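Long-range contacts in LysR family transcriptional regulator (Vibrio vulnificus, PDB 5FHK), which is a LysR-type transcriptional regulator of virulence genes that probably binds specific DNA sequences, and is represented here by its regulatory domain: residues Asn134-Val139 against Leu151-Met156; Thr94-Leu99 against Arg168-Trp173. All coordinates share one frame; numbering follows the deposited sequence.

Interaction 1: Asn134-Val139 against Leu151-Met156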
loop_
_atom_site.group_PDB
_atom_site.type_symbol
_atom_site.label_atom_id
_atom_site.label_comp_id
_atom_site.label_asym_id
_atom_site.label_seq_id
_atom_site.Cartn_x
_atom_site.Cartn_y
_atom_site.Cartn_z
ATOM N N ASN A 134 -8.126 1.228 6.430
ATOM C CA ASN A 134 -7.934 -0.175 6.080
ATOM C C ASN A 134 -6.505 -0.500 5.626
ATOM O O ASN A 134 -6.259 -1.631 5.188
ATOM C CB ASN A 134 -8.937 -0.597 4.999
ATOM C CG ASN A 134 -8.854 0.258 3.745
ATOM O OD1 ASN A 134 -8.350 1.391 3.767
ATOM N ND2 ASN A 134 -9.374 -0.274 2.644
ATOM N N ALA A 135 -5.567 0.447 5.710
ATOM C CA ALA A 135 -4.163 0.199 5.386
ATOM C C ALA A 135 -3.277 0.860 6.438
ATOM O O ALA A 135 -3.600 1.941 6.932
ATOM C CB ALA A 135 -3.788 0.733 3.986
ATOM N N LEU A 136 -2.135 0.236 6.748
ATOM C CA LEU A 136 -1.284 0.741 7.829
ATOM C C LEU A 136 -0.302 1.806 7.373
ATOM O O LEU A 136 0.130 2.628 8.195
ATOM C CB LEU A 136 -0.503 -0.404 8.493
ATOM C CG LEU A 136 -1.316 -1.161 9.564
ATOM C CD1 LEU A 136 -0.558 -2.388 10.077
ATOM C CD2 LEU A 136 -1.710 -0.260 10.723
ATOM N N ASN A 137 0.056 1.822 6.085
ATOM C CA ASN A 137 0.969 2.850 5.609
ATOM C C ASN A 137 0.394 4.252 5.829
ATOM O O ASN A 137 1.101 5.138 6.320
ATOM C CB ASN A 137 1.341 2.607 4.138
ATOM C CG ASN A 137 0.143 2.700 3.186
ATOM O OD1 ASN A 137 -1.019 2.541 3.583
ATOM N ND2 ASN A 137 0.435 2.952 1.910
ATOM N N VAL A 138 -0.893 4.474 5.518
ATOM C CA VAL A 138 -1.422 5.829 5.715
ATOM C C VAL A 138 -1.579 6.155 7.196
ATOM O O VAL A 138 -1.523 7.322 7.585
ATOM C CB VAL A 138 -2.752 6.031 4.969
ATOM C CG1 VAL A 138 -2.546 5.865 3.460
ATOM C CG2 VAL A 138 -3.785 5.087 5.487
ATOM N N VAL A 139 -1.813 5.146 8.036
ATOM C CA VAL A 139 -1.849 5.350 9.482
ATOM C C VAL A 139 -0.491 5.841 9.991
ATOM O O VAL A 139 -0.410 6.749 10.822
ATOM C CB VAL A 139 -2.282 4.042 10.177
ATOM C CG1 VAL A 139 -2.236 4.193 11.675
ATOM C CG2 VAL A 139 -3.716 3.652 9.729
ATOM N N LEU A 151 -0.708 1.550 16.746
ATOM C CA LEU A 151 -0.082 0.251 16.929
ATOM C C LEU A 151 0.355 -0.244 15.558
ATOM O O LEU A 151 -0.436 -0.248 14.610
ATOM C CB LEU A 151 -1.032 -0.742 17.575
ATOM C CG LEU A 151 -0.400 -2.127 17.716
ATOM C CD1 LEU A 151 0.534 -2.095 18.883
ATOM C CD2 LEU A 151 -1.476 -3.194 17.959
ATOM N N MET A 152 1.610 -0.655 15.457
ATOM C CA MET A 152 2.195 -0.804 14.146
ATOM C C MET A 152 3.168 -1.975 14.169
ATOM O O MET A 152 3.895 -2.147 15.166
ATOM C CB MET A 152 2.909 0.492 13.757
ATOM C CG MET A 152 3.447 0.573 12.360
ATOM S SD MET A 152 2.190 0.934 11.137
ATOM C CE MET A 152 1.390 2.359 11.851
ATOM N N PRO A 153 3.203 -2.794 13.115
ATOM C CA PRO A 153 4.196 -3.876 13.059
ATOM C C PRO A 153 5.606 -3.307 13.059
ATOM O O PRO A 153 5.945 -2.466 12.219
ATOM C CB PRO A 153 3.881 -4.594 11.736
ATOM C CG PRO A 153 2.523 -4.116 11.318
ATOM C CD PRO A 153 2.421 -2.706 11.872
ATOM N N ASP A 154 6.442 -3.809 13.981
ATOM C CA ASP A 154 7.760 -3.210 14.224
ATOM C C ASP A 154 8.613 -3.131 12.962
ATOM O O ASP A 154 9.327 -2.139 12.760
ATOM C CB ASP A 154 8.517 -3.976 15.319
ATOM C CG ASP A 154 8.677 -5.464 15.009
ATOM O OD1 ASP A 154 8.233 -5.923 13.928
ATOM O OD2 ASP A 154 9.250 -6.179 15.867
ATOM N N VAL A 155 8.548 -4.151 12.096
ATOM C CA VAL A 155 9.334 -4.137 10.858
ATOM C C VAL A 155 9.017 -2.920 9.989
ATOM O O VAL A 155 9.873 -2.456 9.228
ATOM C CB VAL A 155 9.130 -5.450 10.075
ATOM C CG1 VAL A 155 7.732 -5.519 9.468
ATOM C CG2 VAL A 155 10.194 -5.591 8.999
ATOM N N MET A 156 7.805 -2.375 10.079
ATOM C CA MET A 156 7.454 -1.239 9.232
ATOM C C MET A 156 8.000 0.098 9.743
ATOM O O MET A 156 7.985 1.083 8.992
ATOM C CB MET A 156 5.935 -1.132 9.097
ATOM C CG MET A 156 5.266 -2.108 8.104
ATOM S SD MET A 156 3.453 -1.791 8.039
ATOM C CE MET A 156 3.401 -0.009 7.728
#

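Interaction 2: Thr94-Leu99 against Arg168-Trp173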
loop_
_atom_site.group_PDB
_atom_site.type_symbol
_atom_site.label_atom_id
_atom_site.label_comp_id
_atom_site.label_asym_id
_atom_site.label_seq_id
_atom_site.Cartn_x
_atom_site.Cartn_y
_atom_site.Cartn_z
ATOM N N THR A 94 1.141 5.838 31.043
ATOM C CA THR A 94 2.037 4.920 31.725
ATOM C C THR A 94 1.408 3.566 32.042
ATOM O O THR A 94 2.131 2.647 32.434
ATOM C CB THR A 94 2.588 5.557 33.013
ATOM O OG1 THR A 94 1.575 5.553 34.026
ATOM C CG2 THR A 94 3.031 6.996 32.756
ATOM N N HIS A 95 0.105 3.396 31.840
ATOM C CA HIS A 95 -0.518 2.083 31.800
ATOM C C HIS A 95 -1.400 2.005 30.556
ATOM O O HIS A 95 -1.924 3.018 30.086
ATOM C CB HIS A 95 -1.338 1.809 33.072
ATOM C CG HIS A 95 -1.940 0.440 33.117
ATOM N ND1 HIS A 95 -3.165 0.145 32.555
ATOM C CD2 HIS A 95 -1.481 -0.717 33.646
ATOM C CE1 HIS A 95 -3.439 -1.133 32.743
ATOM N NE2 HIS A 95 -2.436 -1.679 33.408
ATOM N N ALA A 96 -1.557 0.796 30.015
ATOM C CA ALA A 96 -2.302 0.632 28.769
ATOM C C ALA A 96 -3.760 1.063 28.883
ATOM O O ALA A 96 -4.428 1.204 27.851
ATOM C CB ALA A 96 -2.231 -0.821 28.297
ATOM N N GLU A 97 -4.271 1.275 30.098
ATOM C CA GLU A 97 -5.628 1.771 30.252
ATOM C C GLU A 97 -5.725 3.258 29.963
ATOM O O GLU A 97 -6.814 3.742 29.647
ATOM C CB GLU A 97 -6.148 1.476 31.662
ATOM C CG GLU A 97 -6.757 0.082 31.810
ATOM C CD GLU A 97 -8.012 -0.112 30.961
ATOM O OE1 GLU A 97 -8.806 0.844 30.826
ATOM O OE2 GLU A 97 -8.199 -1.226 30.418
ATOM N N ASP A 98 -4.611 3.983 30.039
ATOM C CA ASP A 98 -4.611 5.405 29.733
ATOM C C ASP A 98 -4.819 5.694 28.251
ATOM O O ASP A 98 -4.999 6.862 27.890
ATOM C CB ASP A 98 -3.306 6.034 30.211
ATOM C CG ASP A 98 -3.096 5.888 31.715
ATOM O OD1 ASP A 98 -4.099 5.836 32.469
ATOM O OD2 ASP A 98 -1.923 5.827 32.146
ATOM N N LEU A 99 -4.826 4.672 27.388
ATOM C CA LEU A 99 -5.009 4.922 25.961
ATOM C C LEU A 99 -6.342 5.607 25.670
ATOM O O LEU A 99 -6.445 6.382 24.705
ATOM C CB LEU A 99 -4.888 3.619 25.183
ATOM C CG LEU A 99 -3.514 2.951 25.289
ATOM C CD1 LEU A 99 -3.475 1.706 24.430
ATOM C CD2 LEU A 99 -2.437 3.926 24.876
ATOM N N ARG A 168 8.773 4.874 20.850
ATOM C CA ARG A 168 7.977 3.817 21.469
ATOM C C ARG A 168 7.268 4.358 22.701
ATOM O O ARG A 168 7.882 4.995 23.553
ATOM C CB ARG A 168 8.875 2.642 21.856
ATOM C CG ARG A 168 8.192 1.547 22.667
ATOM C CD ARG A 168 8.045 0.316 21.834
ATOM N NE ARG A 168 7.288 -0.758 22.478
ATOM C CZ ARG A 168 7.793 -1.952 22.793
ATOM N NH1 ARG A 168 9.064 -2.229 22.548
ATOM N NH2 ARG A 168 7.026 -2.872 23.362
ATOM N N ILE A 169 5.972 4.117 22.808
ATOM C CA ILE A 169 5.287 4.513 24.021
ATOM C C ILE A 169 4.750 3.253 24.682
ATOM O O ILE A 169 4.429 2.271 24.008
ATOM C CB ILE A 169 4.180 5.553 23.742
ATOM C CG1 ILE A 169 3.072 4.950 22.915
ATOM C CG2 ILE A 169 4.749 6.736 22.987
ATOM C CD1 ILE A 169 1.731 5.237 23.486
ATOM N N LEU A 170 4.731 3.256 26.021
ATOM C CA LEU A 170 4.317 2.117 26.842
ATOM C C LEU A 170 5.236 0.938 26.547
ATOM O O LEU A 170 4.779 -0.129 26.118
ATOM C CB LEU A 170 2.849 1.752 26.587
ATOM C CG LEU A 170 1.758 2.625 27.202
ATOM C CD1 LEU A 170 0.405 2.338 26.542
ATOM C CD2 LEU A 170 1.676 2.386 28.719
ATOM N N PRO A 171 6.547 1.094 26.743
ATOM C CA PRO A 171 7.479 0.080 26.226
ATOM C C PRO A 171 7.381 -1.256 26.946
ATOM O O PRO A 171 7.881 -2.264 26.422
ATOM C CB PRO A 171 8.859 0.729 26.420
ATOM C CG PRO A 171 8.638 2.004 27.176
ATOM C CD PRO A 171 7.215 2.047 27.644
ATOM N N ASP A 172 6.745 -1.300 28.113
ATOM C CA ASP A 172 6.466 -2.563 28.785
ATOM C C ASP A 172 5.277 -3.305 28.176
ATOM O O ASP A 172 4.980 -4.421 28.607
ATOM C CB ASP A 172 6.224 -2.318 30.281
ATOM C CG ASP A 172 6.335 -3.590 31.124
ATOM O OD1 ASP A 172 7.471 -4.012 31.462
ATOM O OD2 ASP A 172 5.270 -4.162 31.461
ATOM N N TRP A 173 4.601 -2.725 27.187
ATOM C CA TRP A 173 3.441 -3.331 26.555
ATOM C C TRP A 173 3.736 -3.692 25.103
ATOM O O TRP A 173 4.511 -3.012 24.417
ATOM C CB TRP A 173 2.237 -2.388 26.603
ATOM C CG TRP A 173 1.733 -2.155 27.980
ATOM C CD1 TRP A 173 2.184 -1.228 28.863
ATOM C CD2 TRP A 173 0.679 -2.866 28.636
ATOM N NE1 TRP A 173 1.473 -1.313 30.039
ATOM C CE2 TRP A 173 0.545 -2.314 29.928
ATOM C CE3 TRP A 173 -0.169 -3.910 28.258
ATOM C CZ2 TRP A 173 -0.404 -2.771 30.845
ATOM C CZ3 TRP A 173 -1.104 -4.368 29.173
ATOM C CH2 TRP A 173 -1.209 -3.801 30.454
#

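Interaction 1: Asn134-Val139 against Leu151-Met156
Leu136, in the first turn of helix 136-144, turns its isobutyl group toward Met152, Pro153 and Met156, and it loses more surface to the contact than any other residue. Its CD1 methyl meets the CD and CG edge of the Pro153 ring head-on, with Leu136 CD1 3.5 Å from Pro153 CD, closer than carbon atoms usually pack. The CB of Leu136 lies 4.0 Å from SD of Met152, the two side chains running past each other in opposite directions. Met152 starts with CG anti to its backbone N (chi1 -173°) and then bends at both chi2 and chi3; the folded chain brings its CE to 4.1 Å from CG1 of Val139, three residues after Leu136. This is a helix start packed on the end of a neighbouring strand and the turn that follows it, in a LysR substrate-binding domain, whose fold of alternating strands and helices is that of the periplasmic binding proteins. Within the sheet, strand 149-153 pairs with strand 68-82, with backbone hydrogen bonds between Met152 and Ile79. Met156 adds its end beside that of Met152: extended through chi2 and turned only at chi3 (52°), it sets CE 4.0 Å from CB of Leu136. Two unbranched methionines suit this buried place, since rotation about their single bonds lets the chains follow the surface of the leucine. Leu136 N is bonded to Asn16 OD1, and Val138 packs on Met23 of the second subunit.

Interaction 2: Thr94-Leu99 against Arg168-Trp173
Segment 94-99 is loop that includes 3-10 geometry at Asp98 and Leu99, while Leu170 to Trp173 form a type I beta turn closed by Trp173 N to Leu170 O (2.8 Å). The backbones come nearest at Thr94 and Leu170, whose CA atoms are 6.1 Å apart. Asp98 OD2 accepts the N-H groups of both Thr94 and His95, the first on its anti lone pair and the second from above the carboxylate plane, so this short acidic side chain helps, with the backbone bond from Asp98 N to His95 O, to hold the bend. Leu170 splits its two methyls: Leu170 CD2 lies 3.5 Å from Thr94 C, and Leu170 CD1 is 3.7 Å from Leu99 CD2. The small Ala96 lets the indole of Trp173 come close, with CB of Ala96 standing 3.4 Å above the centre of the six-membered ring in a CH-pi contact. The same indole turns its CZ2 edge to one face of His95, a T-shaped pair with planes at 82°. Glu97 N bonds to His95 ND1 and His95 NE2 is hydrogen-bonded to Glu121 OE1, fixing the imidazole's rotation. The result is a small apolar cluster between two loops, bordered by an edge-to-face aromatic pair, against the three-stranded antiparallel sheet of this LysR substrate-binding domain.

Overall arrangement
From the N terminus, the chain first reaches 94-99, in the loop between helix 84-87 and strand 104-107, and finds its partner only at 168-173, after 68 intervening residues. Inside that long loop, 134-139 pairs with 151-156 across just 11 residues, so interaction 1 is nested within interaction 2. Their centres lie 18 Å apart and no atoms touch, the nearest being about 7 Å away. Interaction 1 sits near the centre of the chain and joins helix 136-144 to strand 149-153 of the mixed sheet; interaction 2, farther out, fastens two loops beside the small antiparallel sheet. Strand 68-82 links them, pairing with both 149-153 and 167-168.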